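Local atomic coordinates of CRISPR-associated protein, Cse2 family (Meiothermus ruber, PDB entry 3WA8), a protein that probably binds crRNA as the small Cse2 (CasB) subunit of a type I-E CRISPR interference complex and helps stabilise the R-loop formed on target DNA. Residues P43-F48 with C64-A69. Sequence-based numbering, arbitrary orientation.
Sequences PLVEGF and CYYLVA. With HG (mercury (II) ion), chain C.
Val45 and Tyr66 face each other where helix 43-49 packs against helix 59-72, the short segments running roughly antiparallel (142°) with their axes 10.8 Å apart at closest approach. At this distance the Tyr66 ring and Glu46 span the gap, and the Tyr66 ring and Val45 make up much of the contact. Val45 CG1, set anti to the backbone N (chi1 169°), lies over one face of that ring in a CH-pi contact, 3.6 Å from the centroid and displaced slightly toward the rim. The other methyl of Val45, CG2, sits 4.4 Å from Ala69 CB. Both helices belong to the all-helical Cse2 fold; Arg62, one turn before Tyr66 on helix 59-72, reaches the same junction. Glu46, bent at its second torsion, reaches the phenol at the edge of the ring: Tyr66 OH donates to Glu46 OE2 over 2.6 Å, meeting the carboxylate on its anti side and 25° out of its plane. The same OE2 is salt-bridged to Arg62, and Tyr66 OH is also hydrogen-bonded to Val42 N, so OE2 and the phenol oxygen each have two polar partners. Farther along, Phe48 and Tyr65 cross at about a right angle, Phe48 CE2 lying 3.8 Å from Tyr65 CE2, and Phe14 packs edge-to-face with each. On helix 59-72, Cys64 SG binds a mercury ion at 2.8 Å.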
ATOM      1  N   PRO A  43     -15.667  -3.366  13.306  1.00 50.01           N
ATOM      2  CA  PRO A  43     -15.976  -2.237  14.208  1.00 52.26           C
ATOM      3  C   PRO A  43     -14.766  -1.359  14.402  1.00 52.21           C
ATOM      4  O   PRO A  43     -14.857  -0.152  14.249  1.00 54.11           O
ATOM      5  CB  PRO A  43     -16.348  -2.912  15.519  1.00 52.73           C
ATOM      6  CG  PRO A  43     -16.904  -4.207  15.121  1.00 52.84           C
ATOM      7  CD  PRO A  43     -16.084  -4.647  13.892  1.00 50.62           C
ATOM      8  N   LEU A  44     -13.630  -1.975  14.693  1.00 51.48           N
ATOM      9  CA  LEU A  44     -12.359  -1.262  14.756  1.00 52.17           C
ATOM     10  C   LEU A  44     -12.168  -0.184  13.666  1.00 51.99           C
ATOM     11  O   LEU A  44     -11.918   1.003  13.962  1.00 54.54           O
ATOM     12  CB  LEU A  44     -11.211  -2.267  14.669  1.00 50.45           C
ATOM     13  CG  LEU A  44      -9.900  -1.748  15.260  1.00 52.92           C
ATOM     14  CD1 LEU A  44     -10.104  -1.285  16.728  1.00 56.71           C
ATOM     15  CD2 LEU A  44      -8.812  -2.799  15.161  1.00 53.13           C
ATOM     16  N   VAL A  45     -12.290  -0.606  12.412  1.00 49.82           N
ATOM     17  CA  VAL A  45     -12.100   0.279  11.267  1.00 48.84           C
ATOM     18  C   VAL A  45     -13.218   1.288  11.186  1.00 51.83           C
ATOM     19  O   VAL A  45     -12.954   2.488  11.076  1.00 53.79           O
ATOM     20  CB  VAL A  45     -12.055  -0.529   9.986  1.00 46.55           C
ATOM     21  CG1 VAL A  45     -12.131   0.379   8.780  1.00 45.54           C
ATOM     22  CG2 VAL A  45     -10.794  -1.414   9.984  1.00 42.83           C
ATOM     23  N   GLU A  46     -14.457   0.796  11.280  1.00 52.63           N
ATOM     24  CA  GLU A  46     -15.652   1.638  11.292  1.00 56.18           C
ATOM     25  C   GLU A  46     -15.556   2.752  12.331  1.00 60.23           C
ATOM     26  O   GLU A  46     -15.922   3.907  12.068  1.00 63.43           O
ATOM     27  CB  GLU A  46     -16.882   0.792  11.581  1.00 56.81           C
ATOM     28  CG  GLU A  46     -17.246  -0.160  10.476  1.00 53.76           C
ATOM     29  CD  GLU A  46     -17.609   0.541   9.198  1.00 52.76           C
ATOM     30  OE1 GLU A  46     -18.174   1.648   9.279  1.00 57.77           O
ATOM     31  OE2 GLU A  46     -17.336  -0.008   8.111  1.00 47.84           O
ATOM     32  N   GLY A  47     -15.077   2.380  13.514  1.00 60.32           N
ATOM     33  CA  GLY A  47     -14.817   3.314  14.571  1.00 64.58           C
ATOM     34  C   GLY A  47     -13.916   4.425  14.093  1.00 66.41           C
ATOM     35  O   GLY A  47     -14.194   5.612  14.327  1.00 70.52           O
ATOM     36  N   PHE A  48     -12.835   4.050  13.413  1.00 63.89           N
ATOM     37  CA  PHE A  48     -11.839   5.038  13.028  1.00 65.31           C
ATOM     38  C   PHE A  48     -12.419   5.938  11.956  1.00 68.02           C
ATOM     39  O   PHE A  48     -12.313   7.163  12.053  1.00 71.68           O
ATOM     40  CB  PHE A  48     -10.556   4.362  12.577  1.00 61.26           C
ATOM     41  CG  PHE A  48      -9.417   5.299  12.382  1.00 62.05           C
ATOM     42  CD1 PHE A  48      -8.500   5.520  13.402  1.00 62.93           C
ATOM     43  CD2 PHE A  48      -9.240   5.957  11.171  1.00 63.19           C
ATOM     44  CE1 PHE A  48      -7.429   6.392  13.233  1.00 62.82           C
ATOM     45  CE2 PHE A  48      -8.166   6.846  10.989  1.00 64.21           C
ATOM     46  CZ  PHE A  48      -7.261   7.058  12.026  1.00 64.03           C
ATOM     47  N   CYS A  64     -10.374   2.305   0.356  1.00 46.17           N
ATOM     48  CA  CYS A  64      -8.944   2.372   0.535  1.00 44.28           C
ATOM     49  C   CYS A  64      -8.547   1.904   1.936  1.00 43.61           C
ATOM     50  O   CYS A  64      -7.759   0.944   2.062  1.00 41.80           O
ATOM     51  CB  CYS A  64      -8.418   3.755   0.147  1.00 46.34           C
ATOM     52  SG  CYS A  64      -8.746   4.166  -1.650  1.00 48.60           S
ATOM     53  N   TYR A  65      -9.135   2.510   2.980  1.00 45.07           N
ATOM     54  CA  TYR A  65      -8.912   2.060   4.365  1.00 44.06           C
ATOM     55  C   TYR A  65      -9.027   0.563   4.553  1.00 42.45           C
ATOM     56  O   TYR A  65      -8.129  -0.082   5.108  1.00 41.80           O
ATOM     57  CB  TYR A  65      -9.865   2.744   5.330  1.00 46.51           C
ATOM     58  CG  TYR A  65      -9.346   4.077   5.791  1.00 48.74           C
ATOM     59  CD1 TYR A  65      -9.441   5.183   4.970  1.00 49.32           C
ATOM     60  CD2 TYR A  65      -8.731   4.228   7.032  1.00 49.89           C
ATOM     61  CE1 TYR A  65      -8.954   6.384   5.346  1.00 52.43           C
ATOM     62  CE2 TYR A  65      -8.225   5.476   7.443  1.00 51.66           C
ATOM     63  CZ  TYR A  65      -8.345   6.546   6.578  1.00 54.24           C
ATOM     64  OH  TYR A  65      -7.894   7.818   6.900  1.00 58.78           O
ATOM     65  N   TYR A  66     -10.135   0.004   4.105  1.00 42.83           N
ATOM     66  CA  TYR A  66     -10.384  -1.404   4.334  1.00 42.43           C
ATOM     67  C   TYR A  66      -9.399  -2.258   3.582  1.00 41.75           C
ATOM     68  O   TYR A  66      -8.888  -3.235   4.121  1.00 41.74           O
ATOM     69  CB  TYR A  66     -11.820  -1.782   3.975  1.00 43.81           C
ATOM     70  CG  TYR A  66     -12.752  -1.726   5.149  1.00 45.91           C
ATOM     71  CD1 TYR A  66     -13.728  -0.728   5.252  1.00 48.65           C
ATOM     72  CD2 TYR A  66     -12.641  -2.647   6.187  1.00 45.71           C
ATOM     73  CE1 TYR A  66     -14.597  -0.684   6.327  1.00 47.83           C
ATOM     74  CE2 TYR A  66     -13.500  -2.609   7.269  1.00 46.57           C
ATOM     75  CZ  TYR A  66     -14.472  -1.620   7.326  1.00 48.19           C
ATOM     76  OH  TYR A  66     -15.306  -1.586   8.408  1.00 51.02           O
ATOM     77  N   LEU A  67      -9.127  -1.894   2.335  1.00 42.84           N
ATOM     78  CA  LEU A  67      -8.127  -2.590   1.545  1.00 42.94           C
ATOM     79  C   LEU A  67      -6.780  -2.536   2.272  1.00 42.62           C
ATOM     80  O   LEU A  67      -6.096  -3.544   2.368  1.00 43.89           O
ATOM     81  CB  LEU A  67      -7.993  -1.949   0.172  1.00 43.33           C
ATOM     82  CG  LEU A  67      -7.059  -2.596  -0.841  1.00 43.37           C
ATOM     83  CD1 LEU A  67      -7.558  -3.952  -1.211  1.00 44.63           C
ATOM     84  CD2 LEU A  67      -6.997  -1.743  -2.081  1.00 44.46           C
ATOM     85  N   VAL A  68      -6.384  -1.388   2.800  1.00 42.43           N
ATOM     86  CA  VAL A  68      -5.062  -1.366   3.403  1.00 42.85           C
ATOM     87  C   VAL A  68      -5.086  -2.233   4.654  1.00 43.67           C
ATOM     88  O   VAL A  68      -4.113  -2.964   4.948  1.00 44.24           O
ATOM     89  CB  VAL A  68      -4.500   0.061   3.684  1.00 43.56           C
ATOM     90  CG1 VAL A  68      -3.303  -0.013   4.574  1.00 43.06           C
ATOM     91  CG2 VAL A  68      -4.087   0.723   2.399  1.00 43.27           C
ATOM     92  N   ALA A  69      -6.206  -2.185   5.369  1.00 43.64           N
ATOM     93  CA  ALA A  69      -6.343  -3.019   6.534  1.00 43.53           C
ATOM     94  C   ALA A  69      -6.128  -4.489   6.139  1.00 43.30           C
ATOM     95  O   ALA A  69      -5.287  -5.201   6.730  1.00 44.26           O
ATOM     96  CB  ALA A  69      -7.680  -2.813   7.137  1.00 44.66           C
TER
HETATM   97 HG    HG C 301      -8.164   1.814  -2.991  1.00 93.79          HG